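Protein SMG-7 (Caenorhabditis elegans, PDB 3ZHE) pairs with SMG-5 in a heterodimer whose unusual arrangement of 14-3-3-like domains is required for efficient nonsense-mediated mRNA decay. Local coordinates at residues F186-L191 with I260-S265; T290-L295 with H317-L322; K297-Y302 with P313-I318. All coordinates share one frame; numbering follows the deposited sequence.

Overall arrangement
Followed from the N terminus, the chain first reaches interaction 1, where helix 180-191 is met by helix 257-270 after an excursion of 68 residues that passes through several further helices. The other two contacts come later, in series with it. Helix 277-304 and helix 313-322 form an antiparallel hairpin. Interaction 3 clasps it near the connecting loop, and interaction 2 closes a wider span around the same turn, so the two are concentric and share His-317 and Ile-318. Helix 257-270 joins both levels: Ile-260 lies against Ile-318, Leu-321 and Leu-322, coupling interaction 1 to the hairpin in one continuous helical array.

Interaction 1: F186-L191 with I260-S265; sequences FHTRAL and IVPLMS
Two helices far apart in sequence meet in the interior of the C-terminal helical array, where Thr-188 of helix 180-191 rests on Val-261, Pro-262 and Ser-265 of helix 257-270. The short axes pass 9.1 Å from each other at 47°, a close approach that the small side chains at the centre permit. Thr-188 divides its two branches between different partners. Its methyl, anti to the backbone N, lies 3.6 Å from Ser-265 CB, and the same CG2 is 3.7 Å from Val-261 CG1. The hydroxyl turns back along its own helix to hydrogen-bond Val-184 O, and in doing so leaves OG1 3.8 Å from Pro-262 CA in van der Waals contact. Pro-262 has no N-H to give to the preceding turn, and helix 257-270 is kinked there. On one flank the aliphatic CD of Arg-189 crosses Val-261 CG1 at 4.0 Å, while the guanidinium reaches Asp-360 O and makes a cation-pi contact with Trp-167. Further along, Leu-191 CD2 packs 3.7 Å from Ser-265 OG, which hydrogen-bonds His-192 NE2. Shortening Thr-188 to a glycine would probably open a gap between the helices opposite Val-261 and Ser-265 and leave Val-184 O without its hydroxyl partner. Such helix-on-helix packing is consistent with the TPR-like alpha-helical array of the Est1 family.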
ATOM      1  N   PHE B 186      -7.797  19.707 -17.066  1.00 84.75           N
ATOM      2  CA  PHE B 186      -8.355  18.541 -16.389  1.00 87.19           C
ATOM      3  C   PHE B 186      -9.846  18.354 -16.671  1.00 93.05           C
ATOM      4  O   PHE B 186     -10.287  17.243 -16.964  1.00 99.13           O
ATOM      5  CB  PHE B 186      -8.114  18.631 -14.882  1.00 86.97           C
ATOM      6  CG  PHE B 186      -6.717  18.264 -14.465  1.00 91.11           C
ATOM      7  CD1 PHE B 186      -6.099  17.134 -14.977  1.00 92.01           C
ATOM      8  CD2 PHE B 186      -6.022  19.049 -13.559  1.00 91.08           C
ATOM      9  CE1 PHE B 186      -4.812  16.793 -14.591  1.00 90.84           C
ATOM     10  CE2 PHE B 186      -4.735  18.714 -13.171  1.00 92.12           C
ATOM     11  CZ  PHE B 186      -4.130  17.585 -13.688  1.00 93.58           C
ATOM     12  N   HIS B 187     -10.617  19.435 -16.570  1.00 87.64           N
ATOM     13  CA  HIS B 187     -12.050  19.378 -16.852  1.00 83.37           C
ATOM     14  C   HIS B 187     -12.302  18.943 -18.296  1.00 83.13           C
ATOM     15  O   HIS B 187     -13.254  18.213 -18.580  1.00 81.84           O
ATOM     16  CB  HIS B 187     -12.723  20.730 -16.578  1.00 81.24           C
ATOM     17  CG  HIS B 187     -12.996  20.995 -15.127  1.00 83.03           C
ATOM     18  ND1 HIS B 187     -13.974  20.332 -14.419  1.00 77.03           N
ATOM     19  CD2 HIS B 187     -12.429  21.866 -14.260  1.00 77.34           C
ATOM     20  CE1 HIS B 187     -13.991  20.776 -13.173  1.00 91.00           C
ATOM     21  NE2 HIS B 187     -13.063  21.706 -13.051  1.00 78.53           N
ATOM     22  N   THR B 188     -11.441  19.395 -19.202  1.00 84.28           N
ATOM     23  CA  THR B 188     -11.532  19.004 -20.606  1.00 84.39           C
ATOM     24  C   THR B 188     -11.285  17.503 -20.771  1.00 85.94           C
ATOM     25  O   THR B 188     -12.049  16.806 -21.454  1.00 86.03           O
ATOM     26  CB  THR B 188     -10.536  19.800 -21.475  1.00 82.68           C
ATOM     27  OG1 THR B 188     -10.812  21.201 -21.362  1.00 82.64           O
ATOM     28  CG2 THR B 188     -10.647  19.386 -22.933  1.00 78.62           C
ATOM     29  N   ARG B 189     -10.220  17.011 -20.137  1.00 83.91           N
ATOM     30  CA  ARG B 189      -9.909  15.582 -20.145  1.00 84.96           C
ATOM     31  C   ARG B 189     -11.076  14.763 -19.604  1.00 85.99           C
ATOM     32  O   ARG B 189     -11.397  13.694 -20.127  1.00 82.49           O
ATOM     33  CB  ARG B 189      -8.651  15.294 -19.322  1.00 83.91           C
ATOM     34  CG  ARG B 189      -7.356  15.756 -19.968  1.00 86.62           C
ATOM     35  CD  ARG B 189      -7.135  15.084 -21.315  1.00 88.00           C
ATOM     36  NE  ARG B 189      -7.113  13.625 -21.221  1.00 87.80           N
ATOM     37  CZ  ARG B 189      -6.007  12.898 -21.105  1.00 82.36           C
ATOM     38  NH1 ARG B 189      -4.821  13.492 -21.065  1.00 81.74           N
ATOM     39  NH2 ARG B 189      -6.083  11.576 -21.027  1.00 81.12           N
ATOM     40  N   ALA B 190     -11.705  15.278 -18.552  1.00 87.41           N
ATOM     41  CA  ALA B 190     -12.889  14.655 -17.977  1.00 92.09           C
ATOM     42  C   ALA B 190     -14.028  14.632 -18.985  1.00 88.72           C
ATOM     43  O   ALA B 190     -14.780  13.661 -19.064  1.00 90.23           O
ATOM     44  CB  ALA B 190     -13.315  15.398 -16.723  1.00 96.30           C
ATOM     45  N   LEU B 191     -14.150  15.708 -19.754  1.00 84.98           N
ATOM     46  CA  LEU B 191     -15.224  15.821 -20.732  1.00 85.78           C
ATOM     47  C   LEU B 191     -15.059  14.813 -21.860  1.00 84.18           C
ATOM     48  O   LEU B 191     -16.039  14.237 -22.333  1.00 80.07           O
ATOM     49  CB  LEU B 191     -15.293  17.242 -21.296  1.00 86.24           C
ATOM     50  CG  LEU B 191     -16.350  17.505 -22.373  1.00 88.30           C
ATOM     51  CD1 LEU B 191     -17.745  17.174 -21.859  1.00 92.76           C
ATOM     52  CD2 LEU B 191     -16.280  18.946 -22.858  1.00 90.96           C
ATOM     53  N   ILE B 260      -3.346  23.106 -25.749  1.00 89.90           N
ATOM     54  CA  ILE B 260      -3.700  22.379 -26.964  1.00 86.45           C
ATOM     55  C   ILE B 260      -4.947  21.519 -26.782  1.00 86.50           C
ATOM     56  O   ILE B 260      -5.872  21.579 -27.593  1.00 89.20           O
ATOM     57  CB  ILE B 260      -2.532  21.501 -27.456  1.00 87.25           C
ATOM     58  CG1 ILE B 260      -1.355  22.378 -27.890  1.00 89.09           C
ATOM     59  CG2 ILE B 260      -2.981  20.601 -28.601  1.00 84.94           C
ATOM     60  CD1 ILE B 260      -1.721  23.419 -28.929  1.00 82.32           C
ATOM     61  N   VAL B 261      -4.968  20.721 -25.716  1.00 91.12           N
ATOM     62  CA  VAL B 261      -6.114  19.855 -25.423  1.00 88.99           C
ATOM     63  C   VAL B 261      -7.449  20.602 -25.251  1.00 84.85           C
ATOM     64  O   VAL B 261      -8.447  20.211 -25.861  1.00 84.62           O
ATOM     65  CB  VAL B 261      -5.840  18.904 -24.222  1.00101.21           C
ATOM     66  CG1 VAL B 261      -7.140  18.372 -23.642  1.00100.68           C
ATOM     67  CG2 VAL B 261      -4.931  17.763 -24.646  1.00101.39           C
ATOM     68  N   PRO B 262      -7.477  21.676 -24.435  1.00 82.50           N
ATOM     69  CA  PRO B 262      -8.738  22.421 -24.331  1.00 86.24           C
ATOM     70  C   PRO B 262      -9.139  23.072 -25.653  1.00 95.41           C
ATOM     71  O   PRO B 262     -10.328  23.264 -25.906  1.00101.85           O
ATOM     72  CB  PRO B 262      -8.418  23.506 -23.296  1.00 82.96           C
ATOM     73  CG  PRO B 262      -7.280  22.963 -22.514  1.00 83.70           C
ATOM     74  CD  PRO B 262      -6.464  22.199 -23.501  1.00 82.43           C
ATOM     75  N   LEU B 263      -8.154  23.405 -26.482  1.00 94.19           N
ATOM     76  CA  LEU B 263      -8.423  24.039 -27.768  1.00 91.65           C
ATOM     77  C   LEU B 263      -9.098  23.061 -28.727  1.00 87.19           C
ATOM     78  O   LEU B 263      -9.982  23.445 -29.492  1.00 90.65           O
ATOM     79  CB  LEU B 263      -7.135  24.596 -28.380  1.00 94.85           C
ATOM     80  CG  LEU B 263      -7.308  25.642 -29.484  1.00100.71           C
ATOM     81  CD1 LEU B 263      -8.130  26.819 -28.979  1.00103.67           C
ATOM     82  CD2 LEU B 263      -5.956  26.114 -30.000  1.00104.32           C
ATOM     83  N   MET B 264      -8.681  21.797 -28.676  1.00 79.98           N
ATOM     84  CA  MET B 264      -9.292  20.749 -29.490  1.00 82.05           C
ATOM     85  C   MET B 264     -10.777  20.608 -29.184  1.00 90.36           C
ATOM     86  O   MET B 264     -11.606  20.547 -30.091  1.00 91.50           O
ATOM     87  CB  MET B 264      -8.610  19.402 -29.246  1.00 79.88           C
ATOM     88  CG  MET B 264      -7.186  19.307 -29.753  1.00 81.31           C
ATOM     89  SD  MET B 264      -6.543  17.623 -29.692  1.00134.17           S
ATOM     90  CE  MET B 264      -7.785  16.745 -30.639  1.00 70.05           C
ATOM     91  N   SER B 265     -11.096  20.545 -27.895  1.00 90.35           N
ATOM     92  CA  SER B 265     -12.469  20.365 -27.436  1.00 89.53           C
ATOM     93  C   SER B 265     -13.373  21.491 -27.919  1.00 93.23           C
ATOM     94  O   SER B 265     -14.444  21.245 -28.473  1.00 93.12           O
ATOM     95  CB  SER B 265     -12.507  20.290 -25.909  1.00 87.01           C
ATOM     96  OG  SER B 265     -13.828  20.099 -25.435  1.00 91.18           O
TER

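Interaction 2: T290-L295 with H317-L322; sequences TAYRSL and HILALL
Leu-295 is the knob of a knobs-into-holes contact in an antiparallel helical hairpin, formed by helix 277-304 and helix 313-322, whose segments 290-295 and 317-322 run at 144° to each other. With CG anti to the backbone N (chi1 -176°), Leu-295 extends across the interface from the longer helix and drops into a hollow whose corners are Leu-315, Ile-318, Leu-319 and Leu-322. Its CD2 reaches the floor of that hollow, 3.6 Å from the backbone N of Leu-319. One wall is Ile-318 CG2, at 3.9 Å from Leu-295 CD2, and another is Leu-322 CD1, at 3.7 Å from the same methyl. Leu-322 answers in the reverse direction: its CD1 packs back between Ala-291, Tyr-292 and Leu-295, 3.8 Å from Tyr-292 CA. All six touching residues are buried, and the side-chain contacts are made by carbon atoms, with Ile-260 of helix 257-270 covering Ile-318 and Leu-322 from outside the pair, and Leu-384 of helix 377-389 adding to the cover over Tyr-292 and Leu-319. The Tyr-292 ring closes the flank of the groove, with Leu-322 CD1 near its plane at the edge and Leu-319 CD1 3.9 Å from Tyr-292 CE1.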
ATOM      1  N   THR B 290       0.077  28.951 -35.585  1.00101.63           N
ATOM      2  CA  THR B 290       1.241  29.554 -34.938  1.00104.11           C
ATOM      3  C   THR B 290       1.988  28.513 -34.100  1.00102.30           C
ATOM      4  O   THR B 290       3.216  28.354 -34.215  1.00 97.96           O
ATOM      5  CB  THR B 290       0.845  30.746 -34.046  1.00108.29           C
ATOM      6  OG1 THR B 290       0.336  31.809 -34.863  1.00111.65           O
ATOM      7  CG2 THR B 290       2.046  31.251 -33.261  1.00110.06           C
ATOM      8  N   ALA B 291       1.230  27.795 -33.275  1.00108.44           N
ATOM      9  CA  ALA B 291       1.782  26.724 -32.452  1.00107.09           C
ATOM     10  C   ALA B 291       2.481  25.662 -33.300  1.00100.53           C
ATOM     11  O   ALA B 291       3.573  25.202 -32.958  1.00 97.41           O
ATOM     12  CB  ALA B 291       0.690  26.095 -31.603  1.00105.74           C
ATOM     13  N   TYR B 292       1.845  25.283 -34.405  1.00 98.95           N
ATOM     14  CA  TYR B 292       2.392  24.284 -35.321  1.00 99.79           C
ATOM     15  C   TYR B 292       3.754  24.725 -35.851  1.00110.89           C
ATOM     16  O   TYR B 292       4.719  23.956 -35.831  1.00113.41           O
ATOM     17  CB  TYR B 292       1.415  24.037 -36.476  1.00 96.31           C
ATOM     18  CG  TYR B 292       1.801  22.909 -37.409  1.00 94.42           C
ATOM     19  CD1 TYR B 292       1.993  21.618 -36.931  1.00 88.14           C
ATOM     20  CD2 TYR B 292       1.948  23.129 -38.773  1.00 99.80           C
ATOM     21  CE1 TYR B 292       2.338  20.582 -37.784  1.00 88.66           C
ATOM     22  CE2 TYR B 292       2.290  22.101 -39.632  1.00 99.45           C
ATOM     23  CZ  TYR B 292       2.483  20.830 -39.133  1.00 93.41           C
ATOM     24  OH  TYR B 292       2.825  19.804 -39.986  1.00 90.56           O
ATOM     25  N   ARG B 293       3.824  25.971 -36.309  1.00115.46           N
ATOM     26  CA  ARG B 293       5.074  26.554 -36.793  1.00115.50           C
ATOM     27  C   ARG B 293       6.174  26.510 -35.738  1.00116.14           C
ATOM     28  O   ARG B 293       7.248  25.935 -35.964  1.00118.74           O
ATOM     29  CB  ARG B 293       4.846  28.003 -37.225  1.00118.16           C
ATOM     30  CG  ARG B 293       4.106  28.166 -38.539  1.00121.63           C
ATOM     31  CD  ARG B 293       3.543  29.572 -38.663  1.00131.10           C
ATOM     32  NE  ARG B 293       3.447  30.009 -40.052  1.00140.40           N
ATOM     33  CZ  ARG B 293       2.876  31.145 -40.437  1.00146.20           C
ATOM     34  NH1 ARG B 293       2.338  31.957 -39.538  1.00148.11           N
ATOM     35  NH2 ARG B 293       2.836  31.466 -41.723  1.00146.79           N
ATOM     36  N   SER B 294       5.898  27.120 -34.586  1.00112.33           N
ATOM     37  CA  SER B 294       6.884  27.200 -33.508  1.00107.81           C
ATOM     38  C   SER B 294       7.395  25.821 -33.083  1.00100.31           C
ATOM     39  O   SER B 294       8.606  25.606 -32.949  1.00100.18           O
ATOM     40  CB  SER B 294       6.300  27.946 -32.304  1.00108.18           C
ATOM     41  OG  SER B 294       7.224  27.999 -31.230  1.00107.84           O
ATOM     42  N   LEU B 295       6.466  24.890 -32.884  1.00 97.00           N
ATOM     43  CA  LEU B 295       6.816  23.532 -32.476  1.00 94.38           C
ATOM     44  C   LEU B 295       7.669  22.834 -33.530  1.00 92.49           C
ATOM     45  O   LEU B 295       8.657  22.173 -33.202  1.00 91.98           O
ATOM     46  CB  LEU B 295       5.554  22.713 -32.194  1.00 90.99           C
ATOM     47  CG  LEU B 295       5.777  21.298 -31.662  1.00 91.84           C
ATOM     48  CD1 LEU B 295       6.519  21.346 -30.340  1.00 96.33           C
ATOM     49  CD2 LEU B 295       4.454  20.571 -31.507  1.00 89.94           C
ATOM     50  N   HIS B 317       4.247  14.310 -28.749  1.00 82.09           N
ATOM     51  CA  HIS B 317       2.829  14.058 -28.519  1.00 81.11           C
ATOM     52  C   HIS B 317       1.968  15.295 -28.753  1.00 83.94           C
ATOM     53  O   HIS B 317       0.829  15.186 -29.207  1.00 82.72           O
ATOM     54  CB  HIS B 317       2.593  13.492 -27.118  1.00 76.93           C
ATOM     55  CG  HIS B 317       2.564  11.997 -27.074  1.00 82.63           C
ATOM     56  ND1 HIS B 317       1.527  11.260 -27.603  1.00 88.08           N
ATOM     57  CD2 HIS B 317       3.445  11.100 -26.572  1.00 85.32           C
ATOM     58  CE1 HIS B 317       1.769   9.974 -27.426  1.00 87.96           C
ATOM     59  NE2 HIS B 317       2.927   9.849 -26.804  1.00 85.01           N
ATOM     60  N   ILE B 318       2.509  16.466 -28.439  1.00 81.79           N
ATOM     61  CA  ILE B 318       1.815  17.718 -28.723  1.00 80.76           C
ATOM     62  C   ILE B 318       1.682  17.892 -30.233  1.00 84.09           C
ATOM     63  O   ILE B 318       0.660  18.367 -30.735  1.00 82.77           O
ATOM     64  CB  ILE B 318       2.540  18.930 -28.099  1.00 80.27           C
ATOM     65  CG1 ILE B 318       2.510  18.835 -26.573  1.00 78.01           C
ATOM     66  CG2 ILE B 318       1.903  20.234 -28.557  1.00 79.00           C
ATOM     67  CD1 ILE B 318       3.038  20.065 -25.871  1.00 77.21           C
ATOM     68  N   LEU B 319       2.721  17.478 -30.952  1.00 85.47           N
ATOM     69  CA  LEU B 319       2.724  17.517 -32.409  1.00 89.43           C
ATOM     70  C   LEU B 319       1.635  16.626 -32.993  1.00 88.82           C
ATOM     71  O   LEU B 319       0.903  17.036 -33.894  1.00 86.73           O
ATOM     72  CB  LEU B 319       4.087  17.084 -32.947  1.00 91.32           C
ATOM     73  CG  LEU B 319       4.210  17.018 -34.471  1.00 92.20           C
ATOM     74  CD1 LEU B 319       4.193  18.415 -35.070  1.00 95.18           C
ATOM     75  CD2 LEU B 319       5.466  16.263 -34.880  1.00 90.26           C
ATOM     76  N   ALA B 320       1.539  15.404 -32.478  1.00 86.55           N
ATOM     77  CA  ALA B 320       0.532  14.454 -32.937  1.00 88.04           C
ATOM     78  C   ALA B 320      -0.871  14.958 -32.619  1.00 90.94           C
ATOM     79  O   ALA B 320      -1.820  14.682 -33.354  1.00 93.21           O
ATOM     80  CB  ALA B 320       0.767  13.088 -32.312  1.00 83.65           C
ATOM     81  N   LEU B 321      -0.996  15.699 -31.522  1.00 87.67           N
ATOM     82  CA  LEU B 321      -2.262  16.325 -31.160  1.00 85.88           C
ATOM     83  C   LEU B 321      -2.608  17.427 -32.152  1.00 94.16           C
ATOM     84  O   LEU B 321      -3.765  17.588 -32.541  1.00 99.99           O
ATOM     85  CB  LEU B 321      -2.201  16.899 -29.743  1.00 80.03           C
ATOM     86  CG  LEU B 321      -2.333  15.904 -28.589  1.00 79.03           C
ATOM     87  CD1 LEU B 321      -2.363  16.634 -27.254  1.00 76.28           C
ATOM     88  CD2 LEU B 321      -3.575  15.039 -28.762  1.00 77.57           C
ATOM     89  N   LEU B 322      -1.593  18.186 -32.558  1.00 89.62           N
ATOM     90  CA  LEU B 322      -1.773  19.237 -33.550  1.00 82.46           C
ATOM     91  C   LEU B 322      -2.197  18.656 -34.896  1.00 83.01           C
ATOM     92  O   LEU B 322      -2.909  19.300 -35.668  1.00 85.29           O
ATOM     93  CB  LEU B 322      -0.494  20.062 -33.703  1.00 74.22           C
ATOM     94  CG  LEU B 322      -0.143  20.981 -32.532  1.00 77.40           C
ATOM     95  CD1 LEU B 322       1.163  21.715 -32.794  1.00 76.04           C
ATOM     96  CD2 LEU B 322      -1.271  21.967 -32.283  1.00 81.47           C
TER

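Interaction 3: K297-Y302 with P313-I318; sequences KTLDDY and PHLLHI
Near the turn of the same helical hairpin, an apolar and partly buried contact between helix 277-304 and helix 313-322 sets Leu-299 against Leu-315 and Leu-316, and Tyr-302 against Leu-315. The two short segments run antiparallel at 142°, their axes 11.2 Å apart at the closest, a separation spanned by leucine side chains from both helices.

Leu-315 supplies the common surface. Its CD2 is the methyl on which three residues of the longer helix converge, each from a different direction. Leu-299 slides past it, the two side chains running in opposite directions, with Leu-299 CD2 3.9 Å from Leu-315 CD2. Tyr-302 crosses at about a right angle: its ring presents an edge, not a face, and the methyl lies in the ring plane, with Tyr-302 CE2 3.8 Å from Leu-315 CD2. Thr-298 adds a weaker touch at the margin, its CG2 being 4.1 Å from Leu-315 CD2. This methyl is turned to the interface because Thr-298 OG1 sits beside its own backbone N (chi1 -62°), where it hydrogen-bonds Ser-294 O one turn back.

Leu-299 is the bridging side chain of the set. Besides Leu-315 it meets Leu-316, whose CD2 comes to 3.9 Å from Leu-299 CD2 although the Leu-316 side chain starts out alongside the interface. One methyl of Leu-299 is thereby held between two successive leucines of the shorter helix.

The hairpin is backed by helix 337-348, where Ile-343 packs on Leu-299 and Leu-347 on Leu-316. Towards interaction 2 the apolar seam continues without a break, since Leu-299 CD1 also lies 3.9 Å from Leu-319 CD2 along helix 313-322.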
ATOM      1  N   LYS B 297       9.653  24.251 -35.694  1.00109.09           N
ATOM      2  CA  LYS B 297      10.985  24.849 -35.616  1.00109.58           C
ATOM      3  C   LYS B 297      11.796  24.284 -34.452  1.00105.78           C
ATOM      4  O   LYS B 297      12.966  23.933 -34.615  1.00109.11           O
ATOM      5  CB  LYS B 297      10.887  26.372 -35.498  1.00113.47           C
ATOM      6  N   THR B 298      11.167  24.197 -33.282  1.00105.46           N
ATOM      7  CA  THR B 298      11.846  23.699 -32.089  1.00110.89           C
ATOM      8  C   THR B 298      12.318  22.254 -32.260  1.00111.38           C
ATOM      9  O   THR B 298      13.483  21.938 -31.998  1.00113.64           O
ATOM     10  CB  THR B 298      10.946  23.809 -30.847  1.00109.74           C
ATOM     11  OG1 THR B 298      10.628  25.185 -30.612  1.00108.01           O
ATOM     12  CG2 THR B 298      11.648  23.241 -29.624  1.00112.20           C
ATOM     13  N   LEU B 299      11.414  21.386 -32.704  1.00109.70           N
ATOM     14  CA  LEU B 299      11.755  19.992 -32.978  1.00110.58           C
ATOM     15  C   LEU B 299      12.880  19.885 -34.008  1.00111.36           C
ATOM     16  O   LEU B 299      13.792  19.066 -33.867  1.00108.18           O
ATOM     17  CB  LEU B 299      10.519  19.226 -33.460  1.00112.77           C
ATOM     18  CG  LEU B 299       9.386  19.042 -32.447  1.00113.64           C
ATOM     19  CD1 LEU B 299       8.119  18.560 -33.138  1.00113.53           C
ATOM     20  CD2 LEU B 299       9.802  18.072 -31.350  1.00110.67           C
ATOM     21  N   ASP B 300      12.814  20.722 -35.041  1.00112.62           N
ATOM     22  CA  ASP B 300      13.843  20.732 -36.077  1.00114.00           C
ATOM     23  C   ASP B 300      15.205  21.087 -35.482  1.00117.82           C
ATOM     24  O   ASP B 300      16.214  20.444 -35.784  1.00122.01           O
ATOM     25  CB  ASP B 300      13.477  21.706 -37.202  1.00116.68           C
ATOM     26  CG  ASP B 300      14.275  21.459 -38.474  1.00114.51           C
ATOM     27  OD1 ASP B 300      14.782  20.331 -38.646  1.00114.87           O
ATOM     28  OD2 ASP B 300      14.390  22.384 -39.306  1.00113.05           O
ATOM     29  N   ASP B 301      15.225  22.105 -34.627  1.00119.18           N
ATOM     30  CA  ASP B 301      16.452  22.504 -33.942  1.00123.37           C
ATOM     31  C   ASP B 301      16.959  21.417 -32.998  1.00127.07           C
ATOM     32  O   ASP B 301      18.159  21.315 -32.746  1.00129.24           O
ATOM     33  CB  ASP B 301      16.250  23.811 -33.172  1.00124.42           C
ATOM     34  CG  ASP B 301      16.136  25.017 -34.084  1.00128.75           C
ATOM     35  OD1 ASP B 301      16.688  24.975 -35.204  1.00131.41           O
ATOM     36  OD2 ASP B 301      15.497  26.011 -33.679  1.00130.70           O
ATOM     37  N   TYR B 302      16.043  20.612 -32.467  1.00128.88           N
ATOM     38  CA  TYR B 302      16.434  19.488 -31.622  1.00125.61           C
ATOM     39  C   TYR B 302      17.030  18.368 -32.465  1.00121.84           C
ATOM     40  O   TYR B 302      17.854  17.587 -31.986  1.00120.13           O
ATOM     41  CB  TYR B 302      15.249  18.983 -30.802  1.00121.66           C
ATOM     42  CG  TYR B 302      15.011  19.793 -29.552  1.00121.29           C
ATOM     43  CD1 TYR B 302      16.047  20.500 -28.956  1.00123.63           C
ATOM     44  CD2 TYR B 302      13.753  19.858 -28.967  1.00119.58           C
ATOM     45  CE1 TYR B 302      15.841  21.245 -27.813  1.00125.79           C
ATOM     46  CE2 TYR B 302      13.536  20.602 -27.822  1.00119.62           C
ATOM     47  CZ  TYR B 302      14.583  21.293 -27.250  1.00121.53           C
ATOM     48  OH  TYR B 302      14.374  22.036 -26.111  1.00119.39           O
ATOM     49  N   PRO B 313       9.615  13.126 -25.744  1.00107.83           N
ATOM     50  CA  PRO B 313       8.393  12.347 -25.966  1.00105.17           C
ATOM     51  C   PRO B 313       7.147  13.225 -25.948  1.00109.70           C
ATOM     52  O   PRO B 313       6.319  13.141 -26.853  1.00111.03           O
ATOM     53  CB  PRO B 313       8.361  11.389 -24.765  1.00103.14           C
ATOM     54  CG  PRO B 313       9.697  11.522 -24.091  1.00108.60           C
ATOM     55  CD  PRO B 313      10.154  12.909 -24.393  1.00110.08           C
ATOM     56  N   HIS B 314       7.027  14.050 -24.913  1.00110.59           N
ATOM     57  CA  HIS B 314       5.876  14.929 -24.739  1.00106.57           C
ATOM     58  C   HIS B 314       5.753  15.922 -25.887  1.00105.55           C
ATOM     59  O   HIS B 314       4.649  16.263 -26.313  1.00107.61           O
ATOM     60  CB  HIS B 314       5.990  15.684 -23.414  1.00104.40           C
ATOM     61  CG  HIS B 314       6.117  14.791 -22.220  1.00106.15           C
ATOM     62  ND1 HIS B 314       6.782  15.171 -21.075  1.00108.10           N
ATOM     63  CD2 HIS B 314       5.660  13.537 -21.992  1.00107.13           C
ATOM     64  CE1 HIS B 314       6.733  14.188 -20.193  1.00109.80           C
ATOM     65  NE2 HIS B 314       6.057  13.185 -20.725  1.00109.47           N
ATOM     66  N   LEU B 315       6.896  16.383 -26.382  1.00102.57           N
ATOM     67  CA  LEU B 315       6.923  17.356 -27.465  1.00 98.58           C
ATOM     68  C   LEU B 315       6.459  16.725 -28.776  1.00100.98           C
ATOM     69  O   LEU B 315       5.874  17.395 -29.626  1.00106.14           O
ATOM     70  CB  LEU B 315       8.325  17.950 -27.615  1.00 97.19           C
ATOM     71  CG  LEU B 315       8.372  19.456 -27.870  1.00 96.21           C
ATOM     72  CD1 LEU B 315       7.597  20.204 -26.793  1.00 86.72           C
ATOM     73  CD2 LEU B 315       9.810  19.948 -27.939  1.00104.12           C
ATOM     74  N   LEU B 316       6.718  15.429 -28.930  1.00 99.19           N
ATOM     75  CA  LEU B 316       6.233  14.695 -30.091  1.00 77.01           C
ATOM     76  C   LEU B 316       4.735  14.439 -29.979  1.00 83.82           C
ATOM     77  O   LEU B 316       4.034  14.360 -30.987  1.00 74.71           O
ATOM     78  CB  LEU B 316       6.983  13.370 -30.264  1.00 85.07           C
ATOM     79  CG  LEU B 316       8.443  13.441 -30.718  1.00 91.02           C
ATOM     80  CD1 LEU B 316       8.948  12.059 -31.108  1.00 93.77           C
ATOM     81  CD2 LEU B 316       8.627  14.432 -31.861  1.00 91.98           C
ATOM     82  N   HIS B 317       4.247  14.310 -28.749  1.00 82.09           N
ATOM     83  CA  HIS B 317       2.829  14.058 -28.519  1.00 81.11           C
ATOM     84  C   HIS B 317       1.968  15.295 -28.753  1.00 83.94           C
ATOM     85  O   HIS B 317       0.829  15.186 -29.207  1.00 82.72           O
ATOM     86  CB  HIS B 317       2.593  13.492 -27.118  1.00 76.93           C
ATOM     87  CG  HIS B 317       2.564  11.997 -27.074  1.00 82.63           C
ATOM     88  ND1 HIS B 317       1.527  11.260 -27.603  1.00 88.08           N
ATOM     89  CD2 HIS B 317       3.445  11.100 -26.572  1.00 85.32           C
ATOM     90  CE1 HIS B 317       1.769   9.974 -27.426  1.00 87.96           C
ATOM     91  NE2 HIS B 317       2.927   9.849 -26.804  1.00 85.01           N
ATOM     92  N   ILE B 318       2.509  16.466 -28.439  1.00 81.79           N
ATOM     93  CA  ILE B 318       1.815  17.718 -28.723  1.00 80.76           C
ATOM     94  C   ILE B 318       1.682  17.892 -30.233  1.00 84.09           C
ATOM     95  O   ILE B 318       0.660  18.367 -30.735  1.00 82.77           O
ATOM     96  CB  ILE B 318       2.540  18.930 -28.099  1.00 80.27           C
ATOM     97  CG1 ILE B 318       2.510  18.835 -26.573  1.00 78.01           C
ATOM     98  CG2 ILE B 318       1.903  20.234 -28.557  1.00 79.00           C
ATOM     99  CD1 ILE B 318       3.038  20.065 -25.871  1.00 77.21           C
TER